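Local coordinates for protein transcriptional regulator, IclR family (Ruegeria sp. TM1040, PDB 3R4K) that is a putative IclR-family transcriptional regulator, probably binding DNA through its helix-turn-helix domain and sensing a small effector through its C-terminal domain, at residues L9-Y14 with S25-L30; E52-E55 with Y60-G63; T94-H99 with P225-T230; H197-P202 with S221-D226. All coordinates share one frame; numbering follows the deposited sequence.

Interaction 1: L9-Y14 with S25-L30; sequences LTLLTY and SDLTRL
Next to the Y14 ring, which packs on L30, T10 O takes two bonds from T13. T13 N lies at 3.1 Å from T10 O. The hydroxyl T13 OG1 is closer, at 2.6 Å from T10 O, and lies in the carbonyl plane. This bond holds T13 OG1 over the centre of one face of the Y14 ring. L30 CB covers the opposite face in a CH-pi contact, 4.2 Å from the ring centroid. The ring is therefore held between the two. Y14 CG stands beside the backbone N (chi1 -63°), which sets the ring against L30. The phenol oxygen Y14 OH reaches 3.3 Å from L30 O. Deeper in, the branch atoms L11 CD2 and L27 CD2 meet at 3.8 Å, and L27 CD2 also touches the ring obliquely at Y14 CD2. An alanine here would probably leave L30 CB and L27 CD2 without the ring they pack on and open a gap beside I22. L11 and L27 also pack on helix 35-47, L11 against L41 and L27 against V38 and M42. Helices 4-12, 24-31 and 35-47 thus share one core, the three-helix bundle of an IclR helix-turn-helix domain.

Interaction 2: E52-E55 with Y60-G63; sequences EQVE and YRLG
E52 and R61 lie side by side and point the same way, joined by a salt bridge. A single oxygen, E52 OE2, takes both R61 NE and R61 NH2, each at 2.8 Å. Both bonds are bent. The carboxylate and guanidinium planes are only 17° apart, and E52 OE2 sits at the guanidinium edge. In both residues CG stands between the backbone N and the carbonyl carbon (chi1 66° and 67°), and the matching torsions send the two chains out together. Behind them the backbones form an antiparallel hydrogen-bonded pair. E52 N donates to R61 O at 2.8 Å, and R61 N donates to E52 O at 3.0 Å. Q53 and Y60, the next pair, are non-hydrogen-bonded and lie on the other face of the sheet. Q53 CG touches Y60 CE1 at 3.8 Å. V54 CG1 packs against the Y60 backbone and the R61 chain. Farther out, R73 of the second subunit forms a salt bridge with E52 OE2 and ties the hairpin to that subunit. Y60 is buried against L24, L27, Y39 and M42. The hairpin of strands 51-54 and 59-62, joined by strand 21-23 and packed on the helices, is the wing of a winged helix-turn-helix domain.

Interaction 3: T94-H99 with P225-T230; sequences TGETTH and PDQKRT
The chain leaves helix 79-94 at T94, turns through G95 with positive phi (76°), and enters strand 97-104, while the first turns of helix 225-245 pass alongside with T94 CA and T230 CA 7.3 Å apart. Q227 NE2 donates to T94 O at 2.8 Å. The donor lies in the carbonyl plane. An amide N-H thus meets a carbonyl at the helix end. The Q227 chain bends at chi2 (-67°), which brings the amide onto T94. A water bridges the remaining distance to E96: it accepts from Q227 NE2 at 2.8 Å and donates to E96 OE2 at 2.9 Å. The amide nitrogen serves two acceptors. The other carboxylate oxygen, E96 OE1, makes a salt bridge with R222, which fixes the E96 side chain. T94 OG1 accepts from E96 N at 3.3 Å and closes an ST turn, and the same hydroxyl bonds to L90 O. T224 OG1, at the N-cap, bonds to the Q227 backbone N. The contact joins the end of helix 79-94, where the chain enters an inner strand of the antiparallel sheet, to the start of helix 225-245, as expected of the profilin-like, GAF-related fold of IclR regulators.

Interaction 4: H197-P202 with S221-D226; sequences HSHAVP and SRMTPD
Strand 197-202 runs extended, while the chain facing it leaves a 3-10 turn at R222, bends in an inverse gamma turn centred on M223, and reaches the helix N-cap at T224. The nearest CA atoms, those of H197 and M223, are 7.2 Å apart. On its segment M223, present as selenomethionine, makes the contact alone. It crosses H197 at about a right angle and lies over one face of the imidazole. M223 SE sits 4.4 Å from the H197 ring centroid, just 4° off the normal. M223 CG makes a CH-pi contact with the same face and comes within 3.4 Å of H197 ND1. Bends at chi2 (49°) and chi3 (59°) curl the chain over the ring and bring M223 CE to 3.9 Å from H197 CG. H199, two residues along the strand, turns its edge to the selenium, with H199 CE1 at 3.9 Å from M223 SE. H197 NE2 is bonded to Q187 OE1, which helps fix the ring. An alanine here would probably leave M223 without the flat surface beneath it and Q187 OE1 without its donor. This Met-aromatic contact joins strand 196-204 to the turn leading into helix 225-245, in the GAF-related C-terminal domain.

The four contacts fall into two groups, one in each domain. Interactions 1 and 2 come first along the chain, with centres 13 Å apart. They meet where L27 packs on Y60 and L12 on L62, so the helices and the wing share one core, and both touch the second subunit. Interaction 4 opens inside the span of interaction 3, and both end at the start of helix 225-245, sharing P225 and D226. Their centres are 5 Å apart, both reach the six-stranded sheet, and the E96-R222 salt bridge links them. Centres of interactions in different groups are 40 to 47 Å apart. This fits a regulator with separate DNA-binding and probable effector-sensing domains.

Interaction 1: L9-Y14 with S25-L30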
loop_
_atom_site.group_PDB
_atom_site.type_symbol
_atom_site.label_atom_id
_atom_site.label_comp_id
_atom_site.label_asym_id
_atom_site.label_seq_id
_atom_site.Cartn_x
_atom_site.Cartn_y
_atom_site.Cartn_z
ATOM N N LEU A 9 2.392 -5.324 20.254
ATOM C CA LEU A 9 2.795 -5.366 18.860
ATOM C C LEU A 9 3.227 -6.766 18.422
ATOM O O LEU A 9 3.045 -7.091 17.251
ATOM C CB LEU A 9 3.875 -4.313 18.564
ATOM C CG LEU A 9 3.435 -2.875 18.830
ATOM C CD1 LEU A 9 4.609 -1.930 18.794
ATOM C CD2 LEU A 9 2.249 -2.442 17.913
ATOM N N THR A 10 3.710 -7.610 19.354
ATOM C CA THR A 10 4.088 -9.005 19.081
ATOM C C THR A 10 2.844 -9.807 18.672
ATOM O O THR A 10 2.949 -10.685 17.820
ATOM C CB THR A 10 4.772 -9.617 20.310
ATOM O OG1 THR A 10 5.962 -8.885 20.585
ATOM C CG2 THR A 10 5.133 -11.064 20.127
ATOM N N LEU A 11 1.670 -9.488 19.271
ATOM C CA LEU A 11 0.411 -10.172 18.985
ATOM C C LEU A 11 0.030 -10.042 17.505
ATOM O O LEU A 11 -0.492 -11.003 16.931
ATOM C CB LEU A 11 -0.736 -9.662 19.889
ATOM C CG LEU A 11 -0.642 -10.009 21.391
ATOM C CD1 LEU A 11 -1.711 -9.271 22.196
ATOM C CD2 LEU A 11 -0.783 -11.499 21.623
ATOM N N LEU A 12 0.355 -8.878 16.885
ATOM C CA LEU A 12 0.067 -8.579 15.484
ATOM C C LEU A 12 0.879 -9.446 14.521
ATOM O O LEU A 12 0.424 -9.671 13.392
ATOM C CB LEU A 12 0.334 -7.092 15.166
ATOM C CG LEU A 12 -0.495 -6.061 15.886
ATOM C CD1 LEU A 12 -0.105 -4.691 15.446
ATOM C CD2 LEU A 12 -1.981 -6.281 15.651
ATOM N N THR A 13 2.069 -9.920 14.963
ATOM C CA THR A 13 2.975 -10.733 14.144
ATOM C C THR A 13 2.382 -12.123 13.827
ATOM O O THR A 13 2.800 -12.745 12.848
ATOM C CB THR A 13 4.383 -10.880 14.802
ATOM O OG1 THR A 13 4.342 -11.790 15.910
ATOM C CG2 THR A 13 5.002 -9.548 15.218
ATOM N N TYR A 14 1.418 -12.595 14.636
ATOM C CA TYR A 14 0.799 -13.906 14.470
ATOM C C TYR A 14 -0.183 -13.935 13.290
ATOM O O TYR A 14 -0.485 -15.017 12.787
ATOM C CB TYR A 14 0.138 -14.357 15.779
ATOM C CG TYR A 14 1.159 -14.530 16.880
ATOM C CD1 TYR A 14 2.167 -15.486 16.778
ATOM C CD2 TYR A 14 1.162 -13.695 17.991
ATOM C CE1 TYR A 14 3.139 -15.622 17.765
ATOM C CE2 TYR A 14 2.121 -13.834 18.995
ATOM C CZ TYR A 14 3.111 -14.798 18.875
ATOM O OH TYR A 14 4.071 -14.960 19.846
ATOM N N SER A 25 -8.453 -17.479 22.470
ATOM C CA SER A 25 -7.840 -18.692 23.006
ATOM C C SER A 25 -6.604 -19.102 22.199
ATOM O O SER A 25 -5.583 -19.430 22.801
ATOM C CB SER A 25 -8.852 -19.831 23.033
ATOM O OG SER A 25 -10.096 -19.381 23.544
ATOM N N ASP A 26 -6.680 -19.055 20.852
ATOM C CA ASP A 26 -5.554 -19.378 19.968
ATOM C C ASP A 26 -4.427 -18.361 20.102
ATOM O O ASP A 26 -3.261 -18.748 20.035
ATOM C CB ASP A 26 -6.011 -19.485 18.517
ATOM C CG ASP A 26 -6.569 -20.854 18.230
ATOM O OD1 ASP A 26 -5.763 -21.782 18.003
ATOM O OD2 ASP A 26 -7.808 -21.027 18.345
ATOM N N LEU A 27 -4.771 -17.066 20.316
ATOM C CA LEU A 27 -3.802 -15.985 20.531
ATOM C C LEU A 27 -3.069 -16.187 21.839
ATOM O O LEU A 27 -1.885 -15.893 21.916
ATOM C CB LEU A 27 -4.483 -14.611 20.540
ATOM C CG LEU A 27 -4.332 -13.752 19.298
ATOM C CD1 LEU A 27 -5.205 -12.525 19.393
ATOM C CD2 LEU A 27 -2.875 -13.371 19.042
ATOM N N THR A 28 -3.777 -16.691 22.865
ATOM C CA THR A 28 -3.237 -16.966 24.193
ATOM C C THR A 28 -2.192 -18.095 24.061
ATOM O O THR A 28 -1.098 -17.964 24.614
ATOM C CB THR A 28 -4.407 -17.269 25.166
ATOM O OG1 THR A 28 -5.206 -16.094 25.314
ATOM C CG2 THR A 28 -3.954 -17.705 26.536
ATOM N N ARG A 29 -2.517 -19.162 23.285
ATOM C CA ARG A 29 -1.640 -20.320 23.063
ATOM C C ARG A 29 -0.411 -19.964 22.240
ATOM O O ARG A 29 0.694 -20.407 22.569
ATOM C CB ARG A 29 -2.404 -21.466 22.383
ATOM C CG ARG A 29 -3.258 -22.279 23.357
ATOM C CD ARG A 29 -3.946 -23.464 22.693
ATOM N NE ARG A 29 -5.092 -23.075 21.869
ATOM C CZ ARG A 29 -6.313 -22.835 22.343
ATOM N NH1 ARG A 29 -6.555 -22.914 23.645
ATOM N NH2 ARG A 29 -7.295 -22.496 21.519
ATOM N N LEU A 30 -0.595 -19.167 21.163
ATOM C CA LEU A 30 0.501 -18.760 20.275
ATOM C C LEU A 30 1.487 -17.795 20.939
ATOM O O LEU A 30 2.690 -17.873 20.671
ATOM C CB LEU A 30 -0.044 -18.092 19.000
ATOM C CG LEU A 30 -0.649 -18.987 17.925
ATOM C CD1 LEU A 30 -1.561 -18.190 17.024
ATOM C CD2 LEU A 30 0.432 -19.658 17.085
#

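Interaction 2: E52-E55 with Y60-G63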
loop_
_atom_site.group_PDB
_atom_site.type_symbol
_atom_site.label_atom_id
_atom_site.label_comp_id
_atom_site.label_asym_id
_atom_site.label_seq_id
_atom_site.Cartn_x
_atom_site.Cartn_y
_atom_site.Cartn_z
ATOM N N GLU A 52 -9.831 -5.471 15.046
ATOM C CA GLU A 52 -11.277 -5.390 15.241
ATOM C C GLU A 52 -11.840 -6.781 15.525
ATOM O O GLU A 52 -11.243 -7.784 15.126
ATOM C CB GLU A 52 -12.011 -4.681 14.089
ATOM C CG GLU A 52 -11.995 -5.358 12.737
ATOM C CD GLU A 52 -12.822 -4.629 11.698
ATOM O OE1 GLU A 52 -12.963 -3.388 11.792
ATOM O OE2 GLU A 52 -13.321 -5.304 10.772
ATOM N N GLN A 53 -12.948 -6.828 16.274
ATOM C CA GLN A 53 -13.622 -8.078 16.615
ATOM C C GLN A 53 -14.471 -8.487 15.444
ATOM O O GLN A 53 -15.131 -7.627 14.856
ATOM C CB GLN A 53 -14.475 -7.926 17.884
ATOM C CG GLN A 53 -13.654 -7.840 19.172
ATOM C CD GLN A 53 -14.488 -7.735 20.437
ATOM O OE1 GLN A 53 -15.688 -8.035 20.459
ATOM N NE2 GLN A 53 -13.851 -7.344 21.537
ATOM N N VAL A 54 -14.426 -9.779 15.061
ATOM C CA VAL A 54 -15.232 -10.296 13.947
ATOM C C VAL A 54 -16.628 -10.658 14.532
ATOM O O VAL A 54 -16.695 -11.192 15.642
ATOM C CB VAL A 54 -14.535 -11.441 13.136
ATOM C CG1 VAL A 54 -13.033 -11.488 13.392
ATOM C CG2 VAL A 54 -15.169 -12.815 13.354
ATOM N N GLU A 55 -17.726 -10.299 13.818
ATOM C CA GLU A 55 -19.136 -10.497 14.226
ATOM C C GLU A 55 -19.366 -11.799 15.015
ATOM O O GLU A 55 -19.914 -11.754 16.123
ATOM C CB GLU A 55 -20.085 -10.461 13.011
ATOM N N TYR A 60 -10.476 -12.074 16.319
ATOM C CA TYR A 60 -9.957 -10.781 15.908
ATOM C C TYR A 60 -9.372 -10.851 14.527
ATOM O O TYR A 60 -8.834 -11.886 14.121
ATOM C CB TYR A 60 -8.869 -10.279 16.864
ATOM C CG TYR A 60 -9.261 -10.160 18.320
ATOM C CD1 TYR A 60 -9.851 -8.996 18.811
ATOM C CD2 TYR A 60 -8.939 -11.161 19.234
ATOM C CE1 TYR A 60 -10.162 -8.856 20.161
ATOM C CE2 TYR A 60 -9.235 -11.028 20.588
ATOM C CZ TYR A 60 -9.839 -9.869 21.048
ATOM O OH TYR A 60 -10.121 -9.728 22.381
ATOM N N ARG A 61 -9.453 -9.739 13.818
ATOM C CA ARG A 61 -8.826 -9.543 12.521
ATOM C C ARG A 61 -8.205 -8.155 12.541
ATOM O O ARG A 61 -8.509 -7.354 13.439
ATOM C CB ARG A 61 -9.800 -9.742 11.357
ATOM C CG ARG A 61 -10.889 -8.701 11.263
ATOM C CD ARG A 61 -11.770 -9.000 10.091
ATOM N NE ARG A 61 -12.643 -7.871 9.789
ATOM C CZ ARG A 61 -13.635 -7.911 8.907
ATOM N NH1 ARG A 61 -13.906 -9.036 8.252
ATOM N NH2 ARG A 61 -14.379 -6.833 8.685
ATOM N N LEU A 62 -7.326 -7.872 11.581
ATOM C CA LEU A 62 -6.674 -6.574 11.513
ATOM C C LEU A 62 -7.683 -5.457 11.195
ATOM O O LEU A 62 -8.699 -5.693 10.544
ATOM C CB LEU A 62 -5.496 -6.588 10.537
ATOM C CG LEU A 62 -4.276 -7.346 11.089
ATOM C CD1 LEU A 62 -3.370 -7.696 10.028
ATOM C CD2 LEU A 62 -3.498 -6.518 12.117
ATOM N N GLY A 63 -7.437 -4.294 11.789
ATOM C CA GLY A 63 -8.276 -3.101 11.709
ATOM C C GLY A 63 -7.990 -2.155 10.549
ATOM O O GLY A 63 -6.966 -2.259 9.869
#

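Interaction 3: T94-H99 with P225-T230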
loop_
_atom_site.group_PDB
_atom_site.type_symbol
_atom_site.label_atom_id
_atom_site.label_comp_id
_atom_site.label_asym_id
_atom_site.label_seq_id
_atom_site.Cartn_x
_atom_site.Cartn_y
_atom_site.Cartn_z
ATOM N N THR A 94 29.631 -8.558 -3.528
ATOM C CA THR A 94 29.874 -9.447 -4.674
ATOM C C THR A 94 30.948 -8.919 -5.626
ATOM O O THR A 94 31.517 -9.698 -6.404
ATOM C CB THR A 94 28.574 -9.659 -5.457
ATOM O OG1 THR A 94 28.126 -8.399 -5.971
ATOM C CG2 THR A 94 27.476 -10.300 -4.613
ATOM N N GLY A 95 31.181 -7.610 -5.599
ATOM C CA GLY A 95 32.136 -6.975 -6.506
ATOM C C GLY A 95 31.601 -6.837 -7.919
ATOM O O GLY A 95 32.335 -6.477 -8.844
ATOM N N GLU A 96 30.286 -7.070 -8.074
ATOM C CA GLU A 96 29.593 -7.064 -9.355
ATOM C C GLU A 96 28.409 -6.088 -9.405
ATOM O O GLU A 96 28.010 -5.542 -8.386
ATOM C CB GLU A 96 29.118 -8.487 -9.678
ATOM C CG GLU A 96 30.244 -9.511 -9.705
ATOM C CD GLU A 96 31.325 -9.344 -10.758
ATOM O OE1 GLU A 96 31.138 -8.535 -11.696
ATOM O OE2 GLU A 96 32.341 -10.069 -10.674
ATOM N N THR A 97 27.879 -5.848 -10.618
ATOM C CA THR A 97 26.741 -4.964 -10.863
ATOM C C THR A 97 25.476 -5.623 -10.356
ATOM O O THR A 97 25.232 -6.792 -10.650
ATOM C CB THR A 97 26.646 -4.652 -12.370
ATOM O OG1 THR A 97 27.872 -4.026 -12.765
ATOM C CG2 THR A 97 25.424 -3.762 -12.730
ATOM N N THR A 98 24.672 -4.870 -9.608
ATOM C CA THR A 98 23.397 -5.356 -9.087
ATOM C C THR A 98 22.267 -4.517 -9.681
ATOM O O THR A 98 22.478 -3.348 -9.985
ATOM C CB THR A 98 23.400 -5.347 -7.557
ATOM O OG1 THR A 98 23.661 -4.019 -7.113
ATOM C CG2 THR A 98 24.439 -6.294 -6.965
ATOM N N HIS A 99 21.089 -5.109 -9.877
ATOM C CA HIS A 99 19.962 -4.355 -10.407
ATOM C C HIS A 99 18.617 -4.908 -9.959
ATOM O O HIS A 99 18.459 -6.112 -9.741
ATOM C CB HIS A 99 20.003 -4.210 -11.943
ATOM C CG HIS A 99 19.969 -5.481 -12.719
ATOM N ND1 HIS A 99 18.830 -5.874 -13.412
ATOM C CD2 HIS A 99 20.963 -6.370 -12.963
ATOM C CE1 HIS A 99 19.151 -7.010 -14.011
ATOM N NE2 HIS A 99 20.430 -7.346 -13.773
ATOM N N PRO A 225 35.016 -20.319 -8.923
ATOM C CA PRO A 225 34.368 -21.203 -7.937
ATOM C C PRO A 225 33.946 -20.464 -6.665
ATOM O O PRO A 225 32.850 -20.700 -6.168
ATOM C CB PRO A 225 35.457 -22.240 -7.639
ATOM C CG PRO A 225 36.293 -22.264 -8.862
ATOM C CD PRO A 225 36.340 -20.849 -9.324
ATOM N N ASP A 226 34.788 -19.529 -6.180
ATOM C CA ASP A 226 34.499 -18.735 -4.985
ATOM C C ASP A 226 33.301 -17.820 -5.193
ATOM O O ASP A 226 32.457 -17.750 -4.303
ATOM C CB ASP A 226 35.723 -17.917 -4.539
ATOM C CG ASP A 226 35.965 -18.034 -3.041
ATOM O OD1 ASP A 226 35.017 -17.764 -2.261
ATOM O OD2 ASP A 226 37.107 -18.422 -2.641
ATOM N N GLN A 227 33.205 -17.148 -6.367
ATOM C CA GLN A 227 32.082 -16.263 -6.700
ATOM C C GLN A 227 30.776 -17.066 -6.855
ATOM O O GLN A 227 29.728 -16.615 -6.378
ATOM C CB GLN A 227 32.361 -15.434 -7.960
ATOM C CG GLN A 227 33.368 -14.317 -7.747
ATOM C CD GLN A 227 32.866 -13.216 -6.831
ATOM O OE1 GLN A 227 33.178 -13.171 -5.644
ATOM N NE2 GLN A 227 32.096 -12.281 -7.363
ATOM N N LYS A 228 30.846 -18.266 -7.467
ATOM C CA LYS A 228 29.698 -19.150 -7.654
ATOM C C LYS A 228 29.100 -19.567 -6.314
ATOM O O LYS A 228 27.910 -19.855 -6.236
ATOM C CB LYS A 228 30.107 -20.402 -8.435
ATOM C CG LYS A 228 30.145 -20.241 -9.940
ATOM C CD LYS A 228 30.599 -21.538 -10.591
ATOM C CE LYS A 228 30.729 -21.440 -12.079
ATOM N NZ LYS A 228 31.308 -22.684 -12.649
ATOM N N ARG A 229 29.907 -19.568 -5.253
ATOM C CA ARG A 229 29.438 -19.982 -3.947
ATOM C C ARG A 229 29.149 -18.796 -2.996
ATOM O O ARG A 229 28.408 -18.980 -2.029
ATOM C CB ARG A 229 30.439 -20.963 -3.338
ATOM C CG ARG A 229 30.285 -22.387 -3.917
ATOM C CD ARG A 229 31.579 -23.082 -4.357
ATOM N NE ARG A 229 32.757 -22.689 -3.576
ATOM C CZ ARG A 229 34.003 -23.052 -3.858
ATOM N NH1 ARG A 229 34.255 -23.834 -4.901
ATOM N NH2 ARG A 229 35.007 -22.642 -3.098
ATOM N N THR A 230 29.707 -17.609 -3.263
ATOM C CA THR A 230 29.491 -16.401 -2.456
ATOM C C THR A 230 28.288 -15.569 -2.941
ATOM O O THR A 230 27.612 -14.955 -2.104
ATOM C CB THR A 230 30.781 -15.550 -2.476
ATOM O OG1 THR A 230 31.837 -16.282 -1.864
ATOM C CG2 THR A 230 30.634 -14.137 -1.868
HETATM O O HOH W 1 31.623 -12.782 -10.115
#

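Interaction 4: H197-P202 with S221-D226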
loop_
_atom_site.group_PDB
_atom_site.type_symbol
_atom_site.label_atom_id
_atom_site.label_comp_id
_atom_site.label_asym_id
_atom_site.label_seq_id
_atom_site.Cartn_x
_atom_site.Cartn_y
_atom_site.Cartn_z
ATOM N N HIS A 197 27.047 -13.549 -16.878
ATOM C CA HIS A 197 26.504 -14.579 -15.989
ATOM C C HIS A 197 25.706 -13.881 -14.894
ATOM O O HIS A 197 26.290 -13.163 -14.081
ATOM C CB HIS A 197 27.618 -15.465 -15.392
ATOM C CG HIS A 197 27.114 -16.659 -14.647
ATOM N ND1 HIS A 197 27.737 -17.891 -14.760
ATOM C CD2 HIS A 197 26.058 -16.782 -13.808
ATOM C CE1 HIS A 197 27.059 -18.710 -13.976
ATOM N NE2 HIS A 197 26.033 -18.087 -13.393
ATOM N N SER A 198 24.381 -14.065 -14.890
ATOM C CA SER A 198 23.507 -13.438 -13.915
ATOM C C SER A 198 22.852 -14.441 -12.950
ATOM O O SER A 198 22.612 -15.599 -13.295
ATOM C CB SER A 198 22.422 -12.608 -14.600
ATOM O OG SER A 198 22.388 -12.708 -16.017
ATOM N N HIS A 199 22.599 -13.965 -11.720
ATOM C CA HIS A 199 21.913 -14.626 -10.608
ATOM C C HIS A 199 20.757 -13.737 -10.201
ATOM O O HIS A 199 20.958 -12.523 -10.087
ATOM C CB HIS A 199 22.856 -14.812 -9.409
ATOM C CG HIS A 199 23.910 -15.851 -9.574
ATOM N ND1 HIS A 199 25.059 -15.602 -10.303
ATOM C CD2 HIS A 199 24.003 -17.078 -9.012
ATOM C CE1 HIS A 199 25.785 -16.700 -10.207
ATOM N NE2 HIS A 199 25.188 -17.616 -9.441
ATOM N N ALA A 200 19.563 -14.301 -9.967
ATOM C CA ALA A 200 18.419 -13.478 -9.559
ATOM C C ALA A 200 17.482 -14.198 -8.623
ATOM O O ALA A 200 17.321 -15.415 -8.702
ATOM C CB ALA A 200 17.646 -12.988 -10.769
ATOM N N VAL A 201 16.872 -13.420 -7.726
ATOM C CA VAL A 201 15.882 -13.876 -6.747
ATOM C C VAL A 201 14.605 -13.055 -6.939
ATOM O O VAL A 201 14.697 -11.863 -7.256
ATOM C CB VAL A 201 16.382 -13.826 -5.265
ATOM C CG1 VAL A 201 17.481 -14.851 -5.012
ATOM C CG2 VAL A 201 16.817 -12.423 -4.838
ATOM N N PRO A 202 13.407 -13.636 -6.742
ATOM C CA PRO A 202 12.188 -12.826 -6.873
ATOM C C PRO A 202 11.966 -11.919 -5.652
ATOM O O PRO A 202 12.430 -12.218 -4.552
ATOM C CB PRO A 202 11.092 -13.879 -6.986
ATOM C CG PRO A 202 11.616 -15.034 -6.172
ATOM C CD PRO A 202 13.098 -15.030 -6.345
ATOM N N SER A 221 33.949 -14.377 -17.338
ATOM C CA SER A 221 35.379 -14.471 -17.004
ATOM C C SER A 221 35.666 -14.346 -15.484
ATOM O O SER A 221 36.716 -14.805 -15.030
ATOM C CB SER A 221 36.180 -13.415 -17.774
ATOM O OG SER A 221 35.903 -12.073 -17.386
ATOM N N ARG A 222 34.741 -13.741 -14.712
ATOM C CA ARG A 222 34.892 -13.548 -13.267
ATOM C C ARG A 222 34.025 -14.505 -12.428
ATOM O O ARG A 222 34.003 -14.397 -11.192
ATOM C CB ARG A 222 34.565 -12.101 -12.897
ATOM C CG ARG A 222 35.757 -11.188 -13.066
ATOM C CD ARG A 222 35.788 -10.074 -12.036
ATOM N NE ARG A 222 34.598 -9.219 -12.110
ATOM C CZ ARG A 222 34.504 -8.109 -12.832
ATOM N NH1 ARG A 222 35.531 -7.697 -13.572
ATOM N NH2 ARG A 222 33.384 -7.396 -12.818
HETATM N N MSE A 223 33.314 -15.433 -13.088
HETATM C CA MSE A 223 32.471 -16.392 -12.385
HETATM C C MSE A 223 33.335 -17.574 -11.914
HETATM O O MSE A 223 33.277 -18.673 -12.471
HETATM C CB MSE A 223 31.307 -16.841 -13.274
HETATM C CG MSE A 223 30.169 -17.475 -12.474
HETATM SE SE MSE A 223 29.582 -16.433 -10.914
HETATM C CE MSE A 223 29.097 -14.874 -11.811
ATOM N N THR A 224 34.167 -17.306 -10.897
ATOM C CA THR A 224 35.107 -18.253 -10.291
ATOM C C THR A 224 34.380 -19.188 -9.343
ATOM O O THR A 224 33.269 -18.852 -8.912
ATOM C CB THR A 224 36.228 -17.501 -9.521
ATOM O OG1 THR A 224 35.666 -16.759 -8.433
ATOM C CG2 THR A 224 37.085 -16.617 -10.415
ATOM N N PRO A 225 35.016 -20.319 -8.923
ATOM C CA PRO A 225 34.368 -21.203 -7.937
ATOM C C PRO A 225 33.946 -20.464 -6.665
ATOM O O PRO A 225 32.850 -20.700 -6.168
ATOM C CB PRO A 225 35.457 -22.240 -7.639
ATOM C CG PRO A 225 36.293 -22.264 -8.862
ATOM C CD PRO A 225 36.340 -20.849 -9.324
ATOM N N ASP A 226 34.788 -19.529 -6.180
ATOM C CA ASP A 226 34.499 -18.735 -4.985
ATOM C C ASP A 226 33.301 -17.820 -5.193
ATOM O O ASP A 226 32.457 -17.750 -4.303
ATOM C CB ASP A 226 35.723 -17.917 -4.539
ATOM C CG ASP A 226 35.965 -18.034 -3.041
ATOM O OD1 ASP A 226 35.017 -17.764 -2.261
ATOM O OD2 ASP A 226 37.107 -18.422 -2.641
#